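Long-range contact in extracellular solute-binding protein, family 5 (Chelativorans sp., PDB 6WM6), which binds EDTA in the periplasm, probably delivering it to an ABC transporter for uptake: residues G295-M309 against L524-E538. Sequence-based numbering, arbitrary orientation.
Sequences GIDFQMNPSANWYFM and LFPIYQLPTALIYKE
Gly295 O receives the backbone N of Glu538, and a water joins Ile296 O to Glu538 OE1. Ile296 lays CG2 against CG2 of Ile535 (3.7 Å), while Lys537 CD and CE cross its CG1 at a slant. Asp297 and Tyr536 exchange paired backbone bonds, as do Gln299 and Leu534. With its CG between backbone N and carbonyl carbon (chi1 60°), Tyr536 passes CD1 and CE1 close to Asp297 O and brings OH to Gln299 NE2 (2.9 Å), a nearly straight bond (170°) lying in the amide plane, which stands upright to the ring; the same NE2 also reaches Leu543 O. Met300 runs CB, CG and CE past Thr532 O, a buried carbonyl with no polar partner. Asn301 N donates to Thr532 OG1, which Asp545 also binds. Strand 524-537 thus pairs antiparallel first with 296-299 and, past beta bulges and a corner at Ala304, with the strand from 305 onward, in a mixed, branched sheet of this family 5 solute-binding protein. Ser303 N meets Leu530 O, and Ser303 O takes Gln529 NE2 (2.9 Å) from outside its carbonyl plane; Ser303 OG closes an ST turn on Asn305 N where the chain turns its corner. Trp306 rests CZ3 on Pro526 CB (3.8 Å). Leu530 CD1 sits over the centre of the Tyr307 ring, 3.4 Å from its centroid, while that ring's edge points at the face of Tyr528 in an offset T-shaped pair, planes at 90°. A serine in place of Tyr307 would probably leave Leu530 CD1 without the ring it sits over and strip the Tyr528 face of its edge-on partner. Phe308 CD1 touches Leu524 CD1 (3.5 Å), and Met309 pairs with Phe525 through two backbone bonds.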
ATOM      1  N   GLY A 295     -27.138   8.860 -10.955  1.00 23.30           N
ATOM      2  CA  GLY A 295     -26.346   9.715 -10.101  1.00 23.65           C
ATOM      3  C   GLY A 295     -25.035   9.101  -9.682  1.00 20.31           C
ATOM      4  O   GLY A 295     -24.488   9.506  -8.650  1.00 22.99           O
ATOM      5  N   ILE A 296     -24.521   8.143 -10.440  1.00 19.59           N
ATOM      6  CA  ILE A 296     -23.258   7.470 -10.135  1.00 19.29           C
ATOM      7  C   ILE A 296     -22.156   8.067 -10.990  1.00 19.54           C
ATOM      8  O   ILE A 296     -22.345   8.292 -12.194  1.00 20.69           O
ATOM      9  CB  ILE A 296     -23.379   5.955 -10.364  1.00 18.77           C
ATOM     10  CG1 ILE A 296     -24.328   5.362  -9.293  1.00 21.28           C
ATOM     11  CG2 ILE A 296     -22.009   5.288 -10.359  1.00 20.80           C
ATOM     12  CD1 ILE A 296     -24.781   3.957  -9.562  1.00 22.26           C
ATOM     13  N   ASP A 297     -21.017   8.344 -10.362  1.00 19.45           N
ATOM     14  CA  ASP A 297     -19.825   8.825 -11.054  1.00 19.97           C
ATOM     15  C   ASP A 297     -18.656   7.979 -10.587  1.00 17.87           C
ATOM     16  O   ASP A 297     -18.772   7.144  -9.689  1.00 18.03           O
ATOM     17  CB  ASP A 297     -19.561  10.313 -10.769  1.00 21.51           C
ATOM     18  CG  ASP A 297     -18.787  11.000 -11.905  1.00 31.06           C
ATOM     19  OD1 ASP A 297     -18.313  10.313 -12.856  1.00 29.31           O
ATOM     20  OD2 ASP A 297     -18.659  12.241 -11.836  1.00 44.87           O
ATOM     21  N   PHE A 298     -17.493   8.193 -11.214  1.00 18.24           N
ATOM     22  CA  PHE A 298     -16.322   7.418 -10.828  1.00 17.94           C
ATOM     23  C   PHE A 298     -15.041   8.200 -11.076  1.00 17.63           C
ATOM     24  O   PHE A 298     -14.998   9.111 -11.904  1.00 19.05           O
ATOM     25  CB  PHE A 298     -16.289   6.043 -11.527  1.00 19.68           C
ATOM     26  CG  PHE A 298     -16.130   6.090 -13.010  1.00 20.97           C
ATOM     27  CD1 PHE A 298     -17.222   6.286 -13.833  1.00 25.31           C
ATOM     28  CD2 PHE A 298     -14.885   5.914 -13.587  1.00 26.62           C
ATOM     29  CE1 PHE A 298     -17.085   6.321 -15.211  1.00 28.57           C
ATOM     30  CE2 PHE A 298     -14.736   5.948 -14.967  1.00 30.28           C
ATOM     31  CZ  PHE A 298     -15.837   6.151 -15.775  1.00 32.44           C
ATOM     32  N   GLN A 299     -14.019   7.833 -10.322  1.00 16.04           N
ATOM     33  CA  GLN A 299     -12.663   8.372 -10.433  1.00 15.54           C
ATOM     34  C   GLN A 299     -11.721   7.178 -10.497  1.00 16.94           C
ATOM     35  O   GLN A 299     -11.901   6.191  -9.770  1.00 17.35           O
ATOM     36  CB  GLN A 299     -12.306   9.222  -9.232  1.00 15.43           C
ATOM     37  CG  GLN A 299     -13.160  10.466  -9.042  1.00 15.89           C
ATOM     38  CD  GLN A 299     -12.953  11.107  -7.698  1.00 16.04           C
ATOM     39  OE1 GLN A 299     -11.846  11.137  -7.167  1.00 16.04           O
ATOM     40  NE2 GLN A 299     -14.029  11.638  -7.101  1.00 15.94           N
ATOM     41  N   MET A 300     -10.703   7.248 -11.364  1.00 15.82           N
ATOM     42  CA  MET A 300      -9.703   6.215 -11.493  1.00 16.89           C
ATOM     43  C   MET A 300      -8.340   6.857 -11.712  1.00 16.34           C
ATOM     44  O   MET A 300      -8.232   7.805 -12.499  1.00 18.12           O
ATOM     45  CB  MET A 300     -10.003   5.331 -12.700  1.00 18.83           C
ATOM     46  CG  MET A 300     -11.324   4.613 -12.618  1.00 18.79           C
ATOM     47  SD  MET A 300     -11.629   3.543 -14.025  1.00 23.99           S
ATOM     48  CE  MET A 300     -10.307   2.383 -13.880  1.00 20.98           C
ATOM     49  N   ASN A 301      -7.316   6.318 -11.054  1.00 15.21           N
ATOM     50  CA  ASN A 301      -5.967   6.866 -11.126  1.00 14.80           C
ATOM     51  C   ASN A 301      -4.960   5.724 -11.029  1.00 15.35           C
ATOM     52  O   ASN A 301      -5.282   4.635 -10.531  1.00 15.94           O
ATOM     53  CB  ASN A 301      -5.719   7.862  -9.982  1.00 15.62           C
ATOM     54  CG  ASN A 301      -6.591   9.073 -10.076  1.00 18.16           C
ATOM     55  OD1 ASN A 301      -6.399   9.950 -10.917  1.00 18.95           O
ATOM     56  ND2 ASN A 301      -7.595   9.123  -9.213  1.00 16.99           N
ATOM     57  N   PRO A 302      -3.707   5.956 -11.422  1.00 14.69           N
ATOM     58  CA  PRO A 302      -2.678   4.946 -11.141  1.00 14.27           C
ATOM     59  C   PRO A 302      -2.452   4.791  -9.645  1.00 15.58           C
ATOM     60  O   PRO A 302      -2.212   5.772  -8.937  1.00 18.56           O
ATOM     61  CB  PRO A 302      -1.416   5.487 -11.850  1.00 15.77           C
ATOM     62  CG  PRO A 302      -1.918   6.492 -12.806  1.00 19.00           C
ATOM     63  CD  PRO A 302      -3.213   7.058 -12.273  1.00 16.55           C
ATOM     64  N   SER A 303      -2.531   3.556  -9.160  1.00 15.51           N
ATOM     65  CA  SER A 303      -2.376   3.196  -7.752  1.00 16.69           C
ATOM     66  C   SER A 303      -0.901   3.200  -7.356  1.00 16.74           C
ATOM     67  O   SER A 303       0.002   3.102  -8.194  1.00 17.23           O
ATOM     68  CB  SER A 303      -2.864   1.716  -7.583  1.00 18.75           C
ATOM     69  OG  SER A 303      -2.850   1.261  -6.246  1.00 25.22           O
ATOM     70  N   ALA A 304      -0.656   3.298  -6.053  1.00 15.81           N
ATOM     71  CA  ALA A 304       0.647   2.972  -5.504  1.00 15.91           C
ATOM     72  C   ALA A 304       0.933   1.477  -5.596  1.00 16.22           C
ATOM     73  O   ALA A 304       2.094   1.069  -5.384  1.00 17.80           O
ATOM     74  CB  ALA A 304       0.729   3.414  -4.038  1.00 16.86           C
ATOM     75  N   ASN A 305      -0.063   0.647  -5.856  1.00 16.00           N
ATOM     76  CA  ASN A 305       0.131  -0.777  -6.046  1.00 15.38           C
ATOM     77  C   ASN A 305       0.609  -1.012  -7.466  1.00 15.55           C
ATOM     78  O   ASN A 305       0.014  -0.504  -8.428  1.00 16.99           O
ATOM     79  CB  ASN A 305      -1.176  -1.548  -5.828  1.00 16.40           C
ATOM     80  CG  ASN A 305      -1.661  -1.498  -4.403  1.00 17.22           C
ATOM     81  OD1 ASN A 305      -0.884  -1.275  -3.493  1.00 18.69           O
ATOM     82  ND2 ASN A 305      -2.939  -1.764  -4.218  1.00 20.26           N
ATOM     83  N   TRP A 306       1.657  -1.818  -7.609  1.00 15.48           N
ATOM     84  CA  TRP A 306       2.230  -2.112  -8.932  1.00 14.45           C
ATOM     85  C   TRP A 306       2.394  -3.615  -9.132  1.00 14.72           C
ATOM     86  O   TRP A 306       2.922  -4.308  -8.253  1.00 15.72           O
ATOM     87  CB  TRP A 306       3.538  -1.358  -9.184  1.00 15.05           C
ATOM     88  CG  TRP A 306       4.609  -1.500  -8.144  1.00 14.35           C
ATOM     89  CD1 TRP A 306       4.703  -0.814  -6.978  1.00 16.70           C
ATOM     90  CD2 TRP A 306       5.786  -2.340  -8.203  1.00 14.40           C
ATOM     91  NE1 TRP A 306       5.843  -1.182  -6.287  1.00 16.22           N
ATOM     92  CE2 TRP A 306       6.531  -2.105  -7.033  1.00 16.02           C
ATOM     93  CE3 TRP A 306       6.268  -3.264  -9.137  1.00 14.91           C
ATOM     94  CZ2 TRP A 306       7.750  -2.747  -6.765  1.00 15.63           C
ATOM     95  CZ3 TRP A 306       7.483  -3.898  -8.865  1.00 15.01           C
ATOM     96  CH2 TRP A 306       8.203  -3.631  -7.703  1.00 15.74           C
ATOM     97  N   TYR A 307       1.932  -4.097 -10.284  1.00 14.50           N
ATOM     98  CA  TYR A 307       2.081  -5.485 -10.646  1.00 14.26           C
ATOM     99  C   TYR A 307       3.542  -5.806 -10.919  1.00 15.85           C
ATOM    100  O   TYR A 307       4.293  -4.989 -11.480  1.00 15.87           O
ATOM    101  CB  TYR A 307       1.321  -5.815 -11.913  1.00 16.59           C
ATOM    102  CG  TYR A 307      -0.165  -5.932 -11.774  1.00 18.05           C
ATOM    103  CD1 TYR A 307      -0.729  -6.901 -10.953  1.00 18.52           C
ATOM    104  CD2 TYR A 307      -1.021  -5.099 -12.488  1.00 18.25           C
ATOM    105  CE1 TYR A 307      -2.089  -7.009 -10.825  1.00 19.65           C
ATOM    106  CE2 TYR A 307      -2.408  -5.230 -12.385  1.00 19.83           C
ATOM    107  CZ  TYR A 307      -2.912  -6.199 -11.544  1.00 19.26           C
ATOM    108  OH  TYR A 307      -4.295  -6.313 -11.416  1.00 23.87           O
ATOM    109  N   PHE A 308       3.924  -7.032 -10.566  1.00 15.20           N
ATOM    110  CA  PHE A 308       5.251  -7.541 -10.828  1.00 14.92           C
ATOM    111  C   PHE A 308       5.143  -9.031 -11.116  1.00 15.90           C
ATOM    112  O   PHE A 308       4.160  -9.699 -10.756  1.00 16.03           O
ATOM    113  CB  PHE A 308       6.190  -7.317  -9.636  1.00 15.82           C
ATOM    114  CG  PHE A 308       5.796  -8.076  -8.384  1.00 16.83           C
ATOM    115  CD1 PHE A 308       6.039  -9.429  -8.270  1.00 16.98           C
ATOM    116  CD2 PHE A 308       5.222  -7.420  -7.296  1.00 17.06           C
ATOM    117  CE1 PHE A 308       5.696 -10.132  -7.101  1.00 17.48           C
ATOM    118  CE2 PHE A 308       4.891  -8.120  -6.140  1.00 17.50           C
ATOM    119  CZ  PHE A 308       5.123  -9.469  -6.048  1.00 17.57           C
ATOM    120  N   MET A 309       6.208  -9.571 -11.720  1.00 15.49           N
ATOM    121  CA  MET A 309       6.455 -11.003 -11.733  1.00 15.98           C
ATOM    122  C   MET A 309       7.753 -11.251 -10.977  1.00 15.57           C
ATOM    123  O   MET A 309       8.816 -10.742 -11.362  1.00 15.99           O
ATOM    124  CB  MET A 309       6.580 -11.560 -13.138  1.00 15.58           C
ATOM    125  CG  MET A 309       6.623 -13.088 -13.111  1.00 16.28           C
ATOM    126  SD  MET A 309       6.871 -13.839 -14.726  1.00 18.83           S
ATOM    127  CE  MET A 309       8.545 -13.319 -15.097  1.00 19.88           C
ATOM    128  N   LEU A 524      13.039  -9.824 -10.022  1.00 15.67           N
ATOM    129  CA  LEU A 524      11.789  -9.069  -9.860  1.00 15.84           C
ATOM    130  C   LEU A 524      11.584  -8.208 -11.101  1.00 16.58           C
ATOM    131  O   LEU A 524      12.414  -7.339 -11.419  1.00 17.41           O
ATOM    132  CB  LEU A 524      11.823  -8.232  -8.582  1.00 16.67           C
ATOM    133  CG  LEU A 524      10.533  -7.512  -8.213  1.00 15.73           C
ATOM    134  CD1 LEU A 524       9.419  -8.489  -7.967  1.00 18.22           C
ATOM    135  CD2 LEU A 524      10.787  -6.663  -6.960  1.00 17.22           C
ATOM    136  N   PHE A 525      10.494  -8.474 -11.813  1.00 15.74           N
ATOM    137  CA  PHE A 525      10.162  -7.801 -13.075  1.00 15.93           C
ATOM    138  C   PHE A 525       8.953  -6.908 -12.870  1.00 14.71           C
ATOM    139  O   PHE A 525       7.849  -7.419 -12.660  1.00 15.02           O
ATOM    140  CB  PHE A 525       9.856  -8.889 -14.112  1.00 15.97           C
ATOM    141  CG  PHE A 525       9.450  -8.380 -15.478  1.00 15.98           C
ATOM    142  CD1 PHE A 525      10.390  -7.926 -16.389  1.00 17.49           C
ATOM    143  CD2 PHE A 525       8.128  -8.436 -15.883  1.00 17.42           C
ATOM    144  CE1 PHE A 525      10.020  -7.522 -17.656  1.00 18.17           C
ATOM    145  CE2 PHE A 525       7.750  -7.992 -17.144  1.00 19.20           C
ATOM    146  CZ  PHE A 525       8.700  -7.545 -18.039  1.00 18.28           C
ATOM    147  N   PRO A 526       9.134  -5.595 -12.874  1.00 14.54           N
ATOM    148  CA  PRO A 526       7.990  -4.692 -12.708  1.00 14.34           C
ATOM    149  C   PRO A 526       7.191  -4.615 -13.992  1.00 14.78           C
ATOM    150  O   PRO A 526       7.748  -4.699 -15.092  1.00 15.95           O
ATOM    151  CB  PRO A 526       8.657  -3.344 -12.392  1.00 16.02           C
ATOM    152  CG  PRO A 526       9.980  -3.389 -13.174  1.00 16.54           C
ATOM    153  CD  PRO A 526      10.387  -4.865 -13.184  1.00 15.56           C
ATOM    154  N   ILE A 527       5.877  -4.426 -13.846  1.00 15.42           N
ATOM    155  CA  ILE A 527       4.948  -4.428 -14.983  1.00 14.18           C
ATOM    156  C   ILE A 527       4.304  -3.044 -15.122  1.00 14.35           C
ATOM    157  O   ILE A 527       4.745  -2.224 -15.927  1.00 15.38           O
ATOM    158  CB  ILE A 527       3.966  -5.602 -14.875  1.00 15.15           C
ATOM    159  CG1 ILE A 527       4.734  -6.940 -14.853  1.00 16.45           C
ATOM    160  CG2 ILE A 527       2.988  -5.592 -16.038  1.00 17.99           C
ATOM    161  CD1 ILE A 527       3.897  -8.160 -14.496  1.00 17.98           C
ATOM    162  N   TYR A 528       3.266  -2.755 -14.351  1.00 15.08           N
ATOM    163  CA  TYR A 528       2.631  -1.434 -14.372  1.00 14.61           C
ATOM    164  C   TYR A 528       1.734  -1.325 -13.148  1.00 14.49           C
ATOM    165  O   TYR A 528       1.388  -2.318 -12.498  1.00 15.34           O
ATOM    166  CB  TYR A 528       1.874  -1.166 -15.672  1.00 15.81           C
ATOM    167  CG  TYR A 528       0.729  -2.083 -16.000  1.00 16.57           C
ATOM    168  CD1 TYR A 528      -0.437  -2.071 -15.243  1.00 17.43           C
ATOM    169  CD2 TYR A 528       0.781  -2.967 -17.093  1.00 17.19           C
ATOM    170  CE1 TYR A 528      -1.520  -2.897 -15.533  1.00 18.50           C
ATOM    171  CE2 TYR A 528      -0.288  -3.798 -17.372  1.00 17.72           C
ATOM    172  CZ  TYR A 528      -1.417  -3.761 -16.601  1.00 18.62           C
ATOM    173  OH  TYR A 528      -2.518  -4.572 -16.859  1.00 24.27           O
ATOM    174  N   GLN A 529       1.336  -0.089 -12.855  1.00 15.82           N
ATOM    175  CA  GLN A 529       0.492   0.209 -11.701  1.00 14.96           C
ATOM    176  C   GLN A 529      -0.941  -0.252 -11.902  1.00 14.71           C
ATOM    177  O   GLN A 529      -1.527  -0.115 -12.981  1.00 16.50           O
ATOM    178  CB  GLN A 529       0.499   1.722 -11.474  1.00 14.52           C
ATOM    179  CG  GLN A 529       1.804   2.276 -10.894  1.00 15.33           C
ATOM    180  CD  GLN A 529       1.899   3.747 -11.136  1.00 14.46           C
ATOM    181  OE1 GLN A 529       2.329   4.186 -12.202  1.00 16.39           O
ATOM    182  NE2 GLN A 529       1.547   4.524 -10.127  1.00 15.44           N
ATOM    183  N   LEU A 530      -1.542  -0.767 -10.832  1.00 15.27           N
ATOM    184  CA  LEU A 530      -2.950  -1.089 -10.861  1.00 14.45           C
ATOM    185  C   LEU A 530      -3.778   0.183 -10.971  1.00 16.00           C
ATOM    186  O   LEU A 530      -3.427   1.206 -10.393  1.00 16.90           O
ATOM    187  CB  LEU A 530      -3.377  -1.825  -9.589  1.00 17.25           C
ATOM    188  CG  LEU A 530      -3.017  -3.309  -9.487  1.00 17.06           C
ATOM    189  CD1 LEU A 530      -1.539  -3.570  -9.405  1.00 19.14           C
ATOM    190  CD2 LEU A 530      -3.714  -3.904  -8.257  1.00 20.30           C
ATOM    191  N   PRO A 531      -4.911   0.135 -11.650  1.00 16.10           N
ATOM    192  CA  PRO A 531      -5.847   1.265 -11.586  1.00 16.49           C
ATOM    193  C   PRO A 531      -6.683   1.203 -10.327  1.00 16.73           C
ATOM    194  O   PRO A 531      -7.156   0.146  -9.920  1.00 18.20           O
ATOM    195  CB  PRO A 531      -6.724   1.058 -12.828  1.00 18.83           C
ATOM    196  CG  PRO A 531      -6.734  -0.437 -13.022  1.00 22.90           C
ATOM    197  CD  PRO A 531      -5.353  -0.920 -12.595  1.00 19.87           C
ATOM    198  N   THR A 532      -6.887   2.342  -9.717  1.00 15.25           N
ATOM    199  CA  THR A 532      -7.903   2.446  -8.693  1.00 16.28           C
ATOM    200  C   THR A 532      -9.281   2.614  -9.346  1.00 17.27           C
ATOM    201  O   THR A 532      -9.409   2.928 -10.532  1.00 18.25           O
ATOM    202  CB  THR A 532      -7.671   3.661  -7.801  1.00 17.19           C
ATOM    203  OG1 THR A 532      -7.890   4.835  -8.601  1.00 17.24           O
ATOM    204  CG2 THR A 532      -6.279   3.703  -7.213  1.00 19.13           C
ATOM    205  N   ALA A 533     -10.328   2.410  -8.557  1.00 16.90           N
ATOM    206  CA  ALA A 533     -11.678   2.702  -9.032  1.00 18.23           C
ATOM    207  C   ALA A 533     -12.532   3.093  -7.833  1.00 15.83           C
ATOM    208  O   ALA A 533     -12.926   2.236  -7.037  1.00 18.49           O
ATOM    209  CB  ALA A 533     -12.273   1.497  -9.756  1.00 20.93           C
ATOM    210  N   LEU A 534     -12.841   4.370  -7.726  1.00 15.80           N
ATOM    211  CA  LEU A 534     -13.772   4.896  -6.728  1.00 15.64           C
ATOM    212  C   LEU A 534     -15.063   5.210  -7.458  1.00 14.72           C
ATOM    213  O   LEU A 534     -15.091   6.067  -8.332  1.00 16.53           O
ATOM    214  CB  LEU A 534     -13.196   6.158  -6.098  1.00 14.82           C
ATOM    215  CG  LEU A 534     -13.997   6.801  -4.983  1.00 16.23           C
ATOM    216  CD1 LEU A 534     -14.073   5.925  -3.750  1.00 17.49           C
ATOM    217  CD2 LEU A 534     -13.382   8.170  -4.661  1.00 18.84           C
ATOM    218  N   ILE A 535     -16.127   4.483  -7.129  1.00 15.76           N
ATOM    219  CA  ILE A 535     -17.400   4.554  -7.841  1.00 17.26           C
ATOM    220  C   ILE A 535     -18.455   4.873  -6.793  1.00 15.98           C
ATOM    221  O   ILE A 535     -18.537   4.180  -5.764  1.00 15.78           O
ATOM    222  CB  ILE A 535     -17.706   3.235  -8.565  1.00 16.70           C
ATOM    223  CG1 ILE A 535     -16.514   2.783  -9.421  1.00 17.34           C
ATOM    224  CG2 ILE A 535     -18.959   3.399  -9.462  1.00 18.13           C
ATOM    225  CD1 ILE A 535     -16.658   1.385 -10.025  1.00 18.90           C
ATOM    226  N   TYR A 536     -19.242   5.923  -7.023  1.00 15.38           N
ATOM    227  CA  TYR A 536     -19.983   6.504  -5.906  1.00 15.42           C
ATOM    228  C   TYR A 536     -21.154   7.343  -6.379  1.00 16.53           C
ATOM    229  O   TYR A 536     -21.224   7.758  -7.529  1.00 17.55           O
ATOM    230  CB  TYR A 536     -19.051   7.379  -5.034  1.00 16.97           C
ATOM    231  CG  TYR A 536     -18.431   8.517  -5.824  1.00 15.42           C
ATOM    232  CD1 TYR A 536     -17.323   8.289  -6.638  1.00 16.52           C
ATOM    233  CD2 TYR A 536     -18.947   9.805  -5.785  1.00 16.92           C
ATOM    234  CE1 TYR A 536     -16.773   9.314  -7.398  1.00 16.08           C
ATOM    235  CE2 TYR A 536     -18.403  10.829  -6.525  1.00 17.09           C
ATOM    236  CZ  TYR A 536     -17.310  10.574  -7.329  1.00 17.58           C
ATOM    237  OH  TYR A 536     -16.742  11.563  -8.102  1.00 19.79           O
ATOM    238  N   LYS A 537     -22.054   7.635  -5.445  1.00 16.90           N
ATOM    239  CA  LYS A 537     -23.142   8.565  -5.696  1.00 17.21           C
ATOM    240  C   LYS A 537     -22.629   9.999  -5.605  1.00 18.67           C
ATOM    241  O   LYS A 537     -22.069  10.403  -4.577  1.00 17.67           O
ATOM    242  CB  LYS A 537     -24.250   8.300  -4.675  1.00 18.50           C
ATOM    243  CG  LYS A 537     -24.960   6.970  -4.898  1.00 19.99           C
ATOM    244  CD  LYS A 537     -25.807   6.984  -6.173  1.00 22.90           C
ATOM    245  CE  LYS A 537     -26.442   5.629  -6.490  1.00 24.19           C
ATOM    246  NZ  LYS A 537     -27.608   5.345  -5.619  1.00 23.93           N
ATOM    247  N   GLU A 538     -22.851  10.771  -6.674  1.00 19.72           N
ATOM    248  CA  GLU A 538     -22.269  12.100  -6.810  1.00 19.43           C
ATOM    249  C   GLU A 538     -22.850  13.124  -5.857  1.00 18.27           C
ATOM    250  O   GLU A 538     -22.280  14.203  -5.700  1.00 20.66           O
ATOM    251  CB  GLU A 538     -22.391  12.570  -8.259  1.00 25.88           C
ATOM    252  CG  GLU A 538     -23.804  12.864  -8.683  1.00 25.90           C
ATOM    253  CD  GLU A 538     -23.957  12.982 -10.195  1.00 47.60           C
ATOM    254  OE1 GLU A 538     -22.925  12.949 -10.901  1.00 54.68           O
ATOM    255  OE2 GLU A 538     -25.103  13.093 -10.666  1.00 54.90           O
TER
HETATM  256  O   HOH W   1     -22.700  11.026 -13.029  1.00 44.18           O